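Local coordinates for protein uncharacterized ACR, COG1565 superfamily (Burkholderia thailandensis, PDB 4F3N) that is of unknown function but has a methyltransferase fold and probably transfers methyl groups from S-adenosylmethionine, perhaps to protein arginines, at residues L47-S58 with P328-D336; P77-Y87 with D218-A226. All blocks are in the same frame, centred on the assembly; numbering follows the deposited sequence. Where two conformers were deposited one is given.

From the N terminus, the chain first lays down the lead-in and first turns of helix 52-71, whose partner, the loop 328-336, comes 270 residues later; contact 1 closes this long loop. Contact 2 is nested inside it: the short helix 78-87 meets 218-226, the passage from the end of a 3-10 segment into strand 223-228. The two contacts, with centres about 18 Å apart, touch through the loop 328-336, where Pro328 O lies 2.7 Å from Tyr81 OH, a probable hydrogen bond, and Pro328 also packs on Phe78. Together they tie the N-terminal helices to strand 223-228 of the antiparallel sheet and to the loop leading into strand 336-342.

Contact 1 of 2, residues L47-S58 with P328-D336; sequences LPVPGPDALAQS and PFVYPGLQD
Pro50 lies over one face of the Tyr331 ring in a CH-pi contact, its CD 3.6 Å from the ring centroid and displaced toward the phenol end. Leu55 CD1 approaches the same ring obliquely at CE1, while Leu47 CD2 passes near CE2. Tyr331 holds CG beside its own backbone N (chi1 -65°), which lays the ring along the extended lead-in 47-50. Leu47 also meets Val330 tip to tip, with CD1 4.1 Å from CG1. Beyond the N-cap Gly51 begins helix 52-71, and its first turns face a type II beta turn, Tyr331 to Leu334, closed by Leu334 N to Tyr331 O and carrying Gly333 at its third position. Ser58 spans the two: its OG, anti to the backbone N (chi1 -176°), donates to Pro332 O at 2.7 Å, with the donor tilted 24° from the carbonyl plane. Leu334 fills the angle between lead-in and helix. Its CD1 presses tightly on Pro50 CG at 3.4 Å and also reaches Ser58 CB, whereas CD2 lies 3.6 Å from Gln57 OE1, with Ala54 CB touching both methyls. Tyr320 hydrogen-bonds Pro48 O and brings its ring against Tyr331.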
ATOM      1  N   LEU A  47     -15.710 -16.006  15.842  1.00 21.98           N
ATOM      2  CA  LEU A  47     -14.476 -16.148  15.137  1.00 19.90           C
ATOM      3  C   LEU A  47     -14.382 -17.566  14.613  1.00 17.91           C
ATOM      4  O   LEU A  47     -14.148 -18.460  15.398  1.00 16.92           O
ATOM      5  CB  LEU A  47     -13.346 -15.861  16.106  1.00 20.68           C
ATOM      6  CG  LEU A  47     -11.976 -15.732  15.503  1.00 22.08           C
ATOM      7  CD1 LEU A  47     -11.952 -14.420  14.709  1.00 22.64           C
ATOM      8  CD2 LEU A  47     -10.916 -15.740  16.612  1.00 22.82           C
ATOM      9  N   PRO A  48     -14.590 -17.768  13.302  1.00 16.15           N
ATOM     10  CA  PRO A  48     -14.524 -19.121  12.719  1.00 16.24           C
ATOM     11  C   PRO A  48     -13.156 -19.756  12.904  1.00 15.66           C
ATOM     12  O   PRO A  48     -12.112 -19.064  12.878  1.00 14.22           O
ATOM     13  CB  PRO A  48     -14.799 -18.875  11.250  1.00 16.82           C
ATOM     14  CG  PRO A  48     -15.612 -17.633  11.238  1.00 17.11           C
ATOM     15  CD  PRO A  48     -14.991 -16.780  12.284  1.00 17.15           C
ATOM     16  N   VAL A  49     -13.162 -21.054  13.152  1.00 14.70           N
ATOM     17  CA  VAL A  49     -11.952 -21.814  13.323  1.00 14.59           C
ATOM     18  C   VAL A  49     -11.498 -22.312  11.961  1.00 15.59           C
ATOM     19  O   VAL A  49     -12.301 -22.910  11.218  1.00 15.35           O
ATOM     20  CB  VAL A  49     -12.217 -23.005  14.241  1.00 14.71           C
ATOM     21  CG1 VAL A  49     -10.968 -23.854  14.377  1.00 14.78           C
ATOM     22  CG2 VAL A  49     -12.732 -22.499  15.590  1.00 14.10           C
ATOM     23  N   PRO A  50     -10.213 -22.098  11.610  1.00 15.07           N
ATOM     24  CA  PRO A  50      -9.744 -22.605  10.302  1.00 16.72           C
ATOM     25  C   PRO A  50      -9.698 -24.126  10.222  1.00 18.31           C
ATOM     26  O   PRO A  50      -9.662 -24.796  11.246  1.00 18.39           O
ATOM     27  CB  PRO A  50      -8.292 -22.083  10.185  1.00 16.50           C
ATOM     28  CG  PRO A  50      -8.044 -21.265  11.390  1.00 15.82           C
ATOM     29  CD  PRO A  50      -9.157 -21.401  12.376  1.00 15.39           C
ATOM     30  N   GLY A  51      -9.622 -24.631   9.002  1.00 21.22           N
ATOM     31  CA  GLY A  51      -9.408 -26.047   8.749  1.00 22.51           C
ATOM     32  C   GLY A  51      -8.101 -26.584   9.312  1.00 24.49           C
ATOM     33  O   GLY A  51      -7.184 -25.812   9.641  1.00 22.64           O
ATOM     34  N   PRO A  52      -7.989 -27.922   9.422  1.00 25.47           N
ATOM     35  CA  PRO A  52      -6.817 -28.516  10.030  1.00 25.17           C
ATOM     36  C   PRO A  52      -5.480 -28.042   9.432  1.00 23.71           C
ATOM     37  O   PRO A  52      -4.535 -27.807  10.176  1.00 23.94           O
ATOM     38  CB  PRO A  52      -7.017 -30.013   9.754  1.00 26.44           C
ATOM     39  CG  PRO A  52      -8.493 -30.167   9.764  1.00 28.14           C
ATOM     40  CD  PRO A  52      -8.985 -28.951   9.036  1.00 27.21           C
ATOM     41  N   ASP A  53      -5.401 -27.929   8.117  1.00 24.14           N
ATOM     42  CA  ASP A  53      -4.111 -27.636   7.481  1.00 25.50           C
ATOM     43  C   ASP A  53      -3.691 -26.174   7.723  1.00 22.81           C
ATOM     44  O   ASP A  53      -2.529 -25.910   8.088  1.00 21.27           O
ATOM     45  CB  ASP A  53      -4.151 -27.991   6.005  1.00 27.98           C
ATOM     46  CG  ASP A  53      -4.372 -29.491   5.767  1.00 31.51           C
ATOM     47  OD1 ASP A  53      -4.177 -30.316   6.706  1.00 31.93           O
ATOM     48  OD2 ASP A  53      -4.693 -29.845   4.607  1.00 33.56           O
ATOM     49  N   ALA A  54      -4.634 -25.248   7.555  1.00 21.40           N
ATOM     50  CA  ALA A  54      -4.420 -23.827   7.885  1.00 20.43           C
ATOM     51  C   ALA A  54      -4.105 -23.638   9.371  1.00 18.49           C
ATOM     52  O   ALA A  54      -3.211 -22.871   9.752  1.00 18.01           O
ATOM     53  CB  ALA A  54      -5.642 -22.987   7.510  1.00 20.62           C
ATOM     54  N   LEU A  55      -4.830 -24.328  10.237  1.00 17.78           N
ATOM     55  CA  LEU A  55      -4.561 -24.209  11.663  1.00 16.96           C
ATOM     56  C   LEU A  55      -3.127 -24.681  11.987  1.00 16.27           C
ATOM     57  O   LEU A  55      -2.427 -24.024  12.740  1.00 15.21           O
ATOM     58  CB  LEU A  55      -5.586 -25.015  12.459  1.00 18.83           C
ATOM     59  CG  LEU A  55      -5.617 -24.866  13.961  1.00 19.65           C
ATOM     60  CD1 LEU A  55      -5.749 -23.387  14.327  1.00 20.61           C
ATOM     61  CD2 LEU A  55      -6.783 -25.695  14.500  1.00 21.31           C
ATOM     62  N   ALA A  56      -2.693 -25.800  11.407  1.00 16.66           N
ATOM     63  CA  ALA A  56      -1.345 -26.310  11.652  1.00 17.00           C
ATOM     64  C   ALA A  56      -0.295 -25.287  11.222  1.00 16.69           C
ATOM     65  O   ALA A  56       0.737 -25.092  11.909  1.00 17.51           O
ATOM     66  CB  ALA A  56      -1.126 -27.622  10.886  1.00 18.22           C
ATOM     67  N   GLN A  57      -0.525 -24.676  10.071  1.00 17.02           N
ATOM     68  CA  GLN A  57       0.351 -23.625   9.578  1.00 18.09           C
ATOM     69  C   GLN A  57       0.426 -22.417  10.533  1.00 15.62           C
ATOM     70  O   GLN A  57       1.515 -21.939  10.896  1.00 14.42           O
ATOM     71  CB  GLN A  57      -0.137 -23.122   8.215  1.00 20.99           C
ATOM     72  CG  GLN A  57       0.568 -21.853   7.763  1.00 24.05           C
ATOM     73  CD  GLN A  57       0.031 -21.295   6.467  1.00 27.45           C
ATOM     74  OE1 GLN A  57      -0.671 -20.252   6.447  1.00 32.33           O
ATOM     75  NE2 GLN A  57       0.412 -21.925   5.372  1.00 30.33           N
ATOM     76  N   SER A  58      -0.747 -21.939  10.931  1.00 14.72           N
ATOM     77  CA  SER A  58      -0.815 -20.801  11.853  1.00 13.26           C
ATOM     78  C   SER A  58      -0.155 -21.150  13.185  1.00 13.65           C
ATOM     79  O   SER A  58       0.569 -20.341  13.765  1.00 12.54           O
ATOM     80  CB  SER A  58      -2.275 -20.382  12.079  1.00 13.02           C
ATOM     81  OG  SER A  58      -2.381 -19.233  12.879  1.00 11.57           O
ATOM     82  N   PRO A 328      -4.341  -8.066  16.049  1.00 13.04           N
ATOM     83  CA  PRO A 328      -3.370  -8.717  15.188  1.00 12.35           C
ATOM     84  C   PRO A 328      -2.857 -10.095  15.639  1.00 11.70           C
ATOM     85  O   PRO A 328      -2.081 -10.691  14.912  1.00 11.42           O
ATOM     86  CB  PRO A 328      -2.202  -7.739  15.199  1.00 12.48           C
ATOM     87  CG  PRO A 328      -2.259  -7.174  16.548  1.00 12.82           C
ATOM     88  CD  PRO A 328      -3.725  -6.985  16.835  1.00 13.26           C
ATOM     89  N   PHE A 329      -3.293 -10.587  16.802  1.00 10.79           N
ATOM     90  CA  PHE A 329      -2.845 -11.847  17.353  1.00 10.80           C
ATOM     91  C   PHE A 329      -3.814 -12.979  16.982  1.00 10.97           C
ATOM     92  O   PHE A 329      -3.550 -14.140  17.253  1.00 11.85           O
ATOM     93  CB  PHE A 329      -2.728 -11.698  18.877  1.00 10.83           C
ATOM     94  CG  PHE A 329      -1.789 -10.598  19.287  1.00 10.44           C
ATOM     95  CD1 PHE A 329      -0.544 -10.471  18.663  1.00 10.33           C
ATOM     96  CD2 PHE A 329      -2.147  -9.704  20.240  1.00 10.86           C
ATOM     97  CE1 PHE A 329       0.334  -9.441  19.002  1.00 10.08           C
ATOM     98  CE2 PHE A 329      -1.280  -8.694  20.611  1.00 10.93           C
ATOM     99  CZ  PHE A 329      -0.060  -8.558  19.981  1.00 10.74           C
ATOM    100  N   VAL A 330      -4.901 -12.642  16.306  1.00 11.12           N
ATOM    101  CA  VAL A 330      -5.800 -13.689  15.719  1.00 11.40           C
ATOM    102  C   VAL A 330      -5.083 -14.456  14.585  1.00 11.06           C
ATOM    103  O   VAL A 330      -4.515 -13.856  13.660  1.00 10.55           O
ATOM    104  CB  VAL A 330      -7.123 -13.060  15.220  1.00 11.48           C
ATOM    105  CG1 VAL A 330      -7.904 -14.034  14.313  1.00 11.64           C
ATOM    106  CG2 VAL A 330      -7.963 -12.571  16.404  1.00 12.31           C
ATOM    107  N   TYR A 331      -5.119 -15.779  14.673  1.00 11.02           N
ATOM    108  CA  TYR A 331      -4.594 -16.703  13.671  1.00 11.53           C
ATOM    109  C   TYR A 331      -3.439 -16.138  12.832  1.00 11.02           C
ATOM    110  O   TYR A 331      -3.625 -15.821  11.655  1.00 10.55           O
ATOM    111  CB  TYR A 331      -5.731 -17.223  12.776  1.00 11.88           C
ATOM    112  CG  TYR A 331      -6.725 -18.053  13.541  1.00 12.72           C
ATOM    113  CD1 TYR A 331      -6.320 -19.222  14.190  1.00 13.14           C
ATOM    114  CD2 TYR A 331      -8.045 -17.647  13.673  1.00 12.92           C
ATOM    115  CE1 TYR A 331      -7.220 -19.968  14.940  1.00 13.80           C
ATOM    116  CE2 TYR A 331      -8.952 -18.393  14.410  1.00 13.79           C
ATOM    117  CZ  TYR A 331      -8.524 -19.530  15.059  1.00 14.02           C
ATOM    118  OH  TYR A 331      -9.435 -20.292  15.776  1.00 14.84           O
ATOM    119  N   PRO A 332      -2.252 -15.992  13.450  1.00 10.72           N
ATOM    120  CA  PRO A 332      -1.079 -15.558  12.699  1.00 10.90           C
ATOM    121  C   PRO A 332      -0.916 -16.316  11.367  1.00 11.41           C
ATOM    122  O   PRO A 332      -0.963 -17.544  11.335  1.00 12.41           O
ATOM    123  CB  PRO A 332       0.090 -15.874  13.640  1.00 10.78           C
ATOM    124  CG  PRO A 332      -0.495 -15.750  14.987  1.00 10.84           C
ATOM    125  CD  PRO A 332      -1.923 -16.277  14.860  1.00 11.14           C
ATOM    126  N   GLY A 333      -0.722 -15.573  10.303  1.00 11.96           N
ATOM    127  CA  GLY A 333      -0.529 -16.173   8.984  1.00 12.32           C
ATOM    128  C   GLY A 333      -1.816 -16.310   8.197  1.00 13.54           C
ATOM    129  O   GLY A 333      -1.763 -16.589   6.978  1.00 13.50           O
ATOM    130  N   LEU A 334      -2.979 -16.187   8.851  1.00 13.37           N
ATOM    131  CA  LEU A 334      -4.268 -16.397   8.176  1.00 13.82           C
ATOM    132  C   LEU A 334      -5.101 -15.133   8.035  1.00 14.30           C
ATOM    133  O   LEU A 334      -6.222 -15.170   7.518  1.00 14.16           O
ATOM    134  CB  LEU A 334      -5.094 -17.466   8.891  1.00 14.36           C
ATOM    135  CG  LEU A 334      -4.407 -18.805   9.135  1.00 15.15           C
ATOM    136  CD1 LEU A 334      -5.382 -19.772   9.832  1.00 15.37           C
ATOM    137  CD2 LEU A 334      -3.881 -19.413   7.834  1.00 14.97           C
ATOM    138  N   GLN A 335      -4.572 -13.996   8.505  1.00 13.96           N
ATOM    139  CA  GLN A 335      -5.239 -12.741   8.327  1.00 14.23           C
ATOM    140  C   GLN A 335      -4.242 -11.656   7.893  1.00 14.15           C
ATOM    141  O   GLN A 335      -3.030 -11.774   8.129  1.00 13.04           O
ATOM    142  CB  GLN A 335      -5.987 -12.325   9.615  1.00 14.13           C
ATOM    143  CG  GLN A 335      -5.073 -12.021  10.806  1.00 14.01           C
ATOM    144  CD  GLN A 335      -5.802 -11.333  11.944  1.00 14.33           C
ATOM    145  OE1 GLN A 335      -7.041 -11.388  12.055  1.00 15.20           O
ATOM    146  NE2 GLN A 335      -5.036 -10.675  12.830  1.00 13.41           N
ATOM    147  N   ASP A 336      -4.798 -10.625   7.266  1.00 15.52           N
ATOM    148  CA  ASP A 336      -4.083  -9.422   6.831  1.00 16.87           C
ATOM    149  C   ASP A 336      -3.933  -8.510   8.046  1.00 15.23           C
ATOM    150  O   ASP A 336      -4.771  -8.518   8.927  1.00 14.85           O
ATOM    151  CB  ASP A 336      -4.986  -8.706   5.800  1.00 21.06           C
ATOM    152  CG  ASP A 336      -4.272  -7.736   4.948  1.00 25.89           C
ATOM    153  OD1 ASP A 336      -3.052  -7.541   5.124  1.00 30.15           O
ATOM    154  OD2 ASP A 336      -4.970  -7.166   4.074  1.00 28.20           O
TER

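Contact 2 of 2, residues P77-Y87 with D218-A226; sequences PFSRYMERVLY and DAMPVRLVA
The backbones come closest at the N-terminal end of helix 78-87, where Ser79 CA and Pro221 CA are 4.8 Å apart, and are wider spaced at Leu86 and Ala219, their CA atoms 8.4 Å apart. A water accepts from both Phe78 N and Leu224 N, bridging the helix start to the strand. Among the side chains, Leu224 CD1 sits over one face of the Phe78 ring, a CH-pi contact of 3.8 Å to the centroid, while Val222 O lies at the ring edge near Phe78 CD1. The Met82 chain is extended, CG anti to the backbone N (chi1 -170°), and carries SD to Val222 N, which donates a weak hydrogen bond of 3.6 Å at 159°; CE continues to Met220 O. Pro221 presses its CB on Ser79 O and its CG on Glu83 CB. At the helix end Tyr87 OH donates to Ala219 O at 2.7 Å, from above the carbonyl plane, with the oxygen lying in the plane of the phenol ring. In one of its two conformers Arg223 lays its guanidinium face over Pro77 CB; its NE forms a salt bridge with Glu234. Residues 218-222 follow shortly after strand 210-214 of the central sheet, whose Asn214 binds S-adenosylhomocysteine in another structure of this protein, and lead into strand 223-228, flanked by strands 231-239 and 271-274; Tyr81 and Val85 pack on Leu65 of helix 52-71.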
ATOM      1  N   PRO A  77       9.641  -5.610  18.922  1.00  9.50           N
ATOM      2  CA  PRO A  77       8.785  -4.538  18.392  1.00  9.30           C
ATOM      3  C   PRO A  77       7.635  -5.087  17.510  1.00  8.81           C
ATOM      4  O   PRO A  77       7.738  -6.184  16.965  1.00  7.81           O
ATOM      5  CB  PRO A  77       9.757  -3.661  17.597  1.00  9.95           C
ATOM      6  CG  PRO A  77      10.939  -4.498  17.338  1.00 10.55           C
ATOM      7  CD  PRO A  77      11.008  -5.594  18.348  1.00 10.22           C
ATOM      8  N   PHE A  78       6.550  -4.323  17.371  1.00  8.45           N
ATOM      9  CA  PHE A  78       5.425  -4.785  16.579  1.00  8.43           C
ATOM     10  C   PHE A  78       5.810  -4.965  15.112  1.00  8.47           C
ATOM     11  O   PHE A  78       5.271  -5.853  14.421  1.00  8.36           O
ATOM     12  CB  PHE A  78       4.238  -3.842  16.696  1.00  8.42           C
ATOM     13  CG  PHE A  78       3.006  -4.388  16.063  1.00  8.02           C
ATOM     14  CD1 PHE A  78       2.567  -3.894  14.853  1.00  8.14           C
ATOM     15  CD2 PHE A  78       2.315  -5.472  16.643  1.00  8.13           C
ATOM     16  CE1 PHE A  78       1.451  -4.419  14.243  1.00  8.06           C
ATOM     17  CE2 PHE A  78       1.224  -6.015  16.000  1.00  7.91           C
ATOM     18  CZ  PHE A  78       0.805  -5.491  14.792  1.00  7.82           C
ATOM     19  N   SER A  79       6.739  -4.143  14.649  1.00  8.91           N
ATOM     20  CA  SER A  79       7.220  -4.242  13.238  1.00  9.39           C
ATOM     21  C   SER A  79       7.726  -5.657  12.939  1.00  9.55           C
ATOM     22  O   SER A  79       7.532  -6.198  11.845  1.00  8.88           O
ATOM     23  CB  SER A  79       8.318  -3.213  12.961  1.00  9.92           C
ATOM     24  OG  SER A  79       9.329  -3.220  13.996  1.00 10.41           O
ATOM     25  N   ARG A  80       8.417  -6.228  13.914  1.00  9.91           N
ATOM     26  CA  ARG A  80       9.043  -7.544  13.720  1.00 10.78           C
ATOM     27  C   ARG A  80       7.938  -8.628  13.684  1.00 10.25           C
ATOM     28  O   ARG A  80       7.959  -9.540  12.863  1.00 10.30           O
ATOM     29  CB  ARG A  80      10.033  -7.812  14.827  1.00 12.20           C
ATOM     30  CG  ARG A  80      10.662  -9.197  14.744  1.00 13.61           C
ATOM     31  CD  ARG A  80      11.416  -9.458  13.454  1.00 15.62           C
ATOM     32  NE  ARG A  80      12.012 -10.784  13.555  1.00 17.21           N
ATOM     33  CZ  ARG A  80      12.605 -11.411  12.554  1.00 19.44           C
ATOM     34  NH1 ARG A  80      12.717 -10.841  11.346  1.00 20.45           N
ATOM     35  NH2 ARG A  80      13.063 -12.633  12.763  1.00 21.23           N
ATOM     36  N   TYR A  81       7.004  -8.523  14.628  1.00  9.53           N
ATOM     37  CA  TYR A  81       5.838  -9.380  14.648  1.00  9.21           C
ATOM     38  C   TYR A  81       5.104  -9.320  13.314  1.00  9.32           C
ATOM     39  O   TYR A  81       4.812 -10.355  12.683  1.00  9.08           O
ATOM     40  CB  TYR A  81       4.904  -9.008  15.827  1.00  9.01           C
ATOM     41  CG  TYR A  81       3.643  -9.812  15.819  1.00  8.62           C
ATOM     42  CD1 TYR A  81       3.592 -11.055  16.421  1.00  8.90           C
ATOM     43  CD2 TYR A  81       2.497  -9.343  15.174  1.00  8.67           C
ATOM     44  CE1 TYR A  81       2.414 -11.825  16.396  1.00  8.80           C
ATOM     45  CE2 TYR A  81       1.359 -10.102  15.110  1.00  8.65           C
ATOM     46  CZ  TYR A  81       1.321 -11.348  15.685  1.00  8.90           C
ATOM     47  OH  TYR A  81       0.156 -12.103  15.617  1.00  9.15           O
ATOM     48  N   MET A  82       4.803  -8.103  12.879  1.00  9.53           N
ATOM     49  CA  MET A  82       4.039  -7.914  11.668  1.00  9.76           C
ATOM     50  C   MET A  82       4.830  -8.430  10.465  1.00 10.81           C
ATOM     51  O   MET A  82       4.287  -9.073   9.576  1.00 10.66           O
ATOM     52  CB  MET A  82       3.731  -6.427  11.483  1.00  9.67           C
ATOM     53  CG  MET A  82       2.741  -6.148  10.387  1.00  9.85           C
ATOM     54  SD  MET A  82       2.322  -4.408  10.442  1.00 10.17           S
ATOM     55  CE  MET A  82       1.815  -4.155   8.749  1.00  9.84           C
ATOM     56  N   GLU A  83       6.131  -8.173  10.459  1.00 12.11           N
ATOM     57  CA  GLU A  83       6.962  -8.669   9.330  1.00 14.21           C
ATOM     58  C   GLU A  83       6.847 -10.179   9.210  1.00 13.95           C
ATOM     59  O   GLU A  83       6.675 -10.739   8.098  1.00 13.64           O
ATOM     60  CB  GLU A  83       8.412  -8.270   9.491  1.00 16.77           C
ATOM     61  CG  GLU A  83       9.361  -8.891   8.442  1.00 21.47           C
ATOM     62  CD  GLU A  83      10.819  -8.643   8.774  1.00 26.08           C
ATOM     63  OE1 GLU A  83      11.114  -7.980   9.799  1.00 31.30           O
ATOM     64  OE2 GLU A  83      11.692  -9.171   8.043  1.00 34.26           O
ATOM     65  N   ARG A  84       6.946 -10.870  10.341  1.00 12.99           N
ATOM     66  CA  ARG A  84       6.949 -12.310  10.295  1.00 14.23           C
ATOM     67  C   ARG A  84       5.573 -12.929   9.959  1.00 12.73           C
ATOM     68  O   ARG A  84       5.493 -13.862   9.138  1.00 12.86           O
ATOM     69  CB  ARG A  84       7.540 -12.874  11.611  1.00 16.00           C
ATOM     70  CG  ARG A  84       9.030 -12.633  11.767  1.00 18.91           C
ATOM     71  CD  ARG A  84       9.838 -13.191  10.604  1.00 21.67           C
ATOM     72  NE  ARG A  84       9.847 -14.653  10.583  1.00 24.43           N
ATOM     73  CZ  ARG A  84      10.465 -15.386   9.648  1.00 25.44           C
ATOM     74  NH1 ARG A  84      10.436 -16.713   9.704  1.00 26.24           N
ATOM     75  NH2 ARG A  84      11.095 -14.797   8.642  1.00 26.54           N
ATOM     76  N   VAL A  85       4.493 -12.415  10.542  1.00 12.17           N
ATOM     77  CA  VAL A  85       3.182 -13.028  10.305  1.00 12.40           C
ATOM     78  C   VAL A  85       2.700 -12.754   8.884  1.00 12.30           C
ATOM     79  O   VAL A  85       1.954 -13.567   8.295  1.00 13.41           O
ATOM     80  CB  VAL A  85       2.106 -12.647  11.342  1.00 12.01           C
ATOM     81  CG1 VAL A  85       2.570 -12.991  12.761  1.00 11.32           C
ATOM     82  CG2 VAL A  85       1.715 -11.187  11.209  1.00 12.33           C
ATOM     83  N   LEU A  86       3.168 -11.657   8.281  1.00 11.82           N
ATOM     84  CA  LEU A  86       2.768 -11.332   6.930  1.00 12.13           C
ATOM     85  C   LEU A  86       3.712 -11.948   5.884  1.00 13.02           C
ATOM     86  O   LEU A  86       3.250 -12.390   4.848  1.00 13.97           O
ATOM     87  CB  LEU A  86       2.670  -9.809   6.745  1.00 11.67           C
ATOM     88  CG  LEU A  86       1.604  -9.034   7.555  1.00 11.21           C
ATOM     89  CD1 LEU A  86       1.617  -7.552   7.159  1.00 11.16           C
ATOM     90  CD2 LEU A  86       0.236  -9.642   7.282  1.00 11.37           C
ATOM     91  N   TYR A  87       5.003 -11.975   6.174  1.00 13.33           N
ATOM     92  CA  TYR A  87       6.023 -12.237   5.142  1.00 14.58           C
ATOM     93  C   TYR A  87       6.942 -13.428   5.435  1.00 15.53           C
ATOM     94  O   TYR A  87       7.864 -13.673   4.657  1.00 16.36           O
ATOM     95  CB  TYR A  87       6.839 -10.983   4.856  1.00 14.85           C
ATOM     96  CG  TYR A  87       5.982  -9.813   4.458  1.00 14.93           C
ATOM     97  CD1 TYR A  87       5.312  -9.827   3.241  1.00 15.82           C
ATOM     98  CD2 TYR A  87       5.784  -8.732   5.302  1.00 14.49           C
ATOM     99  CE1 TYR A  87       4.473  -8.802   2.869  1.00 15.76           C
ATOM    100  CE2 TYR A  87       4.943  -7.674   4.933  1.00 14.66           C
ATOM    101  CZ  TYR A  87       4.302  -7.712   3.715  1.00 15.52           C
ATOM    102  OH  TYR A  87       3.434  -6.721   3.250  1.00 15.74           O
ATOM    103  N   ASP A 218       0.560   0.360   2.729  1.00  8.44           N
ATOM    104  CA  ASP A 218      -0.276   0.005   3.876  1.00  8.43           C
ATOM    105  C   ASP A 218       0.080  -1.346   4.490  1.00  9.25           C
ATOM    106  O   ASP A 218      -0.332  -1.605   5.605  1.00  9.50           O
ATOM    107  CB  ASP A 218      -1.766   0.072   3.528  1.00  8.42           C
ATOM    108  CG  ASP A 218      -2.173  -0.933   2.493  1.00  8.73           C
ATOM    109  OD1 ASP A 218      -1.866  -2.125   2.688  1.00  9.14           O
ATOM    110  OD2 ASP A 218      -2.805  -0.559   1.459  1.00  8.28           O
ATOM    111  N   ALA A 219       0.854  -2.168   3.783  1.00  9.53           N
ATOM    112  CA  ALA A 219       1.155  -3.546   4.271  1.00 10.41           C
ATOM    113  C   ALA A 219       2.599  -3.679   4.697  1.00 10.81           C
ATOM    114  O   ALA A 219       3.042  -4.769   5.074  1.00 10.83           O
ATOM    115  CB  ALA A 219       0.849  -4.569   3.205  1.00 10.81           C
ATOM    116  N   MET A 220       3.315  -2.561   4.677  1.00 10.84           N
ATOM    117  CA  MET A 220       4.688  -2.558   5.189  1.00 10.83           C
ATOM    118  C   MET A 220       4.698  -2.442   6.722  1.00  9.95           C
ATOM    119  O   MET A 220       3.838  -1.783   7.313  1.00  8.89           O
ATOM    120  CB  MET A 220       5.484  -1.481   4.517  1.00 11.86           C
ATOM    121  CG  MET A 220       5.576  -1.788   3.031  1.00 13.38           C
ATOM    122  SD  MET A 220       6.549  -0.642   2.093  1.00 14.79           S
ATOM    123  CE  MET A 220       6.371  -1.283   0.434  1.00 13.71           C
ATOM    124  N   PRO A 221       5.630  -3.151   7.368  1.00  9.55           N
ATOM    125  CA  PRO A 221       5.557  -3.231   8.822  1.00  9.29           C
ATOM    126  C   PRO A 221       5.546  -1.873   9.487  1.00  9.21           C
ATOM    127  O   PRO A 221       6.278  -0.962   9.077  1.00  9.07           O
ATOM    128  CB  PRO A 221       6.850  -3.997   9.169  1.00  9.60           C
ATOM    129  CG  PRO A 221       7.090  -4.864   8.013  1.00 10.21           C
ATOM    130  CD  PRO A 221       6.616  -4.096   6.816  1.00 10.35           C
ATOM    131  N   VAL A 222       4.720  -1.737  10.515  1.00  8.84           N
ATOM    132  CA  VAL A 222       4.681  -0.505  11.306  1.00  9.21           C
ATOM    133  C   VAL A 222       5.138  -0.806  12.730  1.00  9.18           C
ATOM    134  O   VAL A 222       5.064  -1.959  13.174  1.00  8.56           O
ATOM    135  CB  VAL A 222       3.282   0.137  11.350  1.00  9.26           C
ATOM    136  CG1 VAL A 222       2.834   0.548   9.937  1.00  9.66           C
ATOM    137  CG2 VAL A 222       2.218  -0.791  12.012  1.00  9.40           C
ATOM    138  N   ARG A 223       5.639   0.221  13.418  1.00  9.44           N
ATOM    139  CA  ARG A 223       5.845   0.109  14.857  0.50  9.78           C
ATOM    140  C   ARG A 223       4.650   0.788  15.526  1.00  9.47           C
ATOM    141  O   ARG A 223       4.001   1.646  14.941  1.00  9.68           O
ATOM    142  CB  ARG A 223       7.205   0.694  15.249  0.50 10.84           C
ATOM    143  CG  ARG A 223       8.349  -0.236  14.869  0.50 11.77           C
ATOM    144  CD  ARG A 223       9.743   0.401  14.935  0.50 13.27           C
ATOM    145  NE  ARG A 223      10.423   0.134  16.186  0.50 14.66           N
ATOM    146  CZ  ARG A 223      11.505  -0.646  16.338  0.50 16.10           C
ATOM    147  NH1 ARG A 223      12.081  -1.259  15.307  0.50 17.65           N
ATOM    148  NH2 ARG A 223      12.035  -0.807  17.540  0.50 16.44           N
ATOM    149  N   LEU A 224       4.340   0.387  16.741  1.00  9.29           N
ATOM    150  CA  LEU A 224       3.292   1.015  17.500  1.00  9.42           C
ATOM    151  C   LEU A 224       3.895   1.837  18.623  1.00  9.71           C
ATOM    152  O   LEU A 224       4.885   1.457  19.262  1.00  9.63           O
ATOM    153  CB  LEU A 224       2.368  -0.049  18.063  1.00  9.19           C
ATOM    154  CG  LEU A 224       1.674  -0.940  17.009  1.00  9.12           C
ATOM    155  CD1 LEU A 224       0.847  -2.069  17.618  1.00  9.11           C
ATOM    156  CD2 LEU A 224       0.772  -0.085  16.128  1.00  9.40           C
ATOM    157  N   VAL A 225       3.281   2.977  18.880  1.00 10.44           N
ATOM    158  CA  VAL A 225       3.778   3.854  19.927  1.00 10.98           C
ATOM    159  C   VAL A 225       2.612   4.267  20.799  1.00 11.82           C
ATOM    160  O   VAL A 225       1.487   4.423  20.301  1.00 12.01           O
ATOM    161  CB  VAL A 225       4.503   5.075  19.340  1.00 11.21           C
ATOM    162  CG1 VAL A 225       5.752   4.628  18.573  1.00 11.63           C
ATOM    163  CG2 VAL A 225       3.586   5.955  18.440  1.00 11.70           C
ATOM    164  N   ALA A 226       2.859   4.401  22.099  1.00 12.85           N
ATOM    165  CA  ALA A 226       1.789   4.684  23.046  1.00 13.66           C
ATOM    166  C   ALA A 226       2.211   5.830  23.946  1.00 15.22           C
ATOM    167  O   ALA A 226       3.343   5.865  24.424  1.00 14.57           O
ATOM    168  CB  ALA A 226       1.483   3.449  23.910  1.00 14.05           C
TER
HETATM  169  O   HOH W   1       6.434  -1.504  17.967  1.00  7.34           O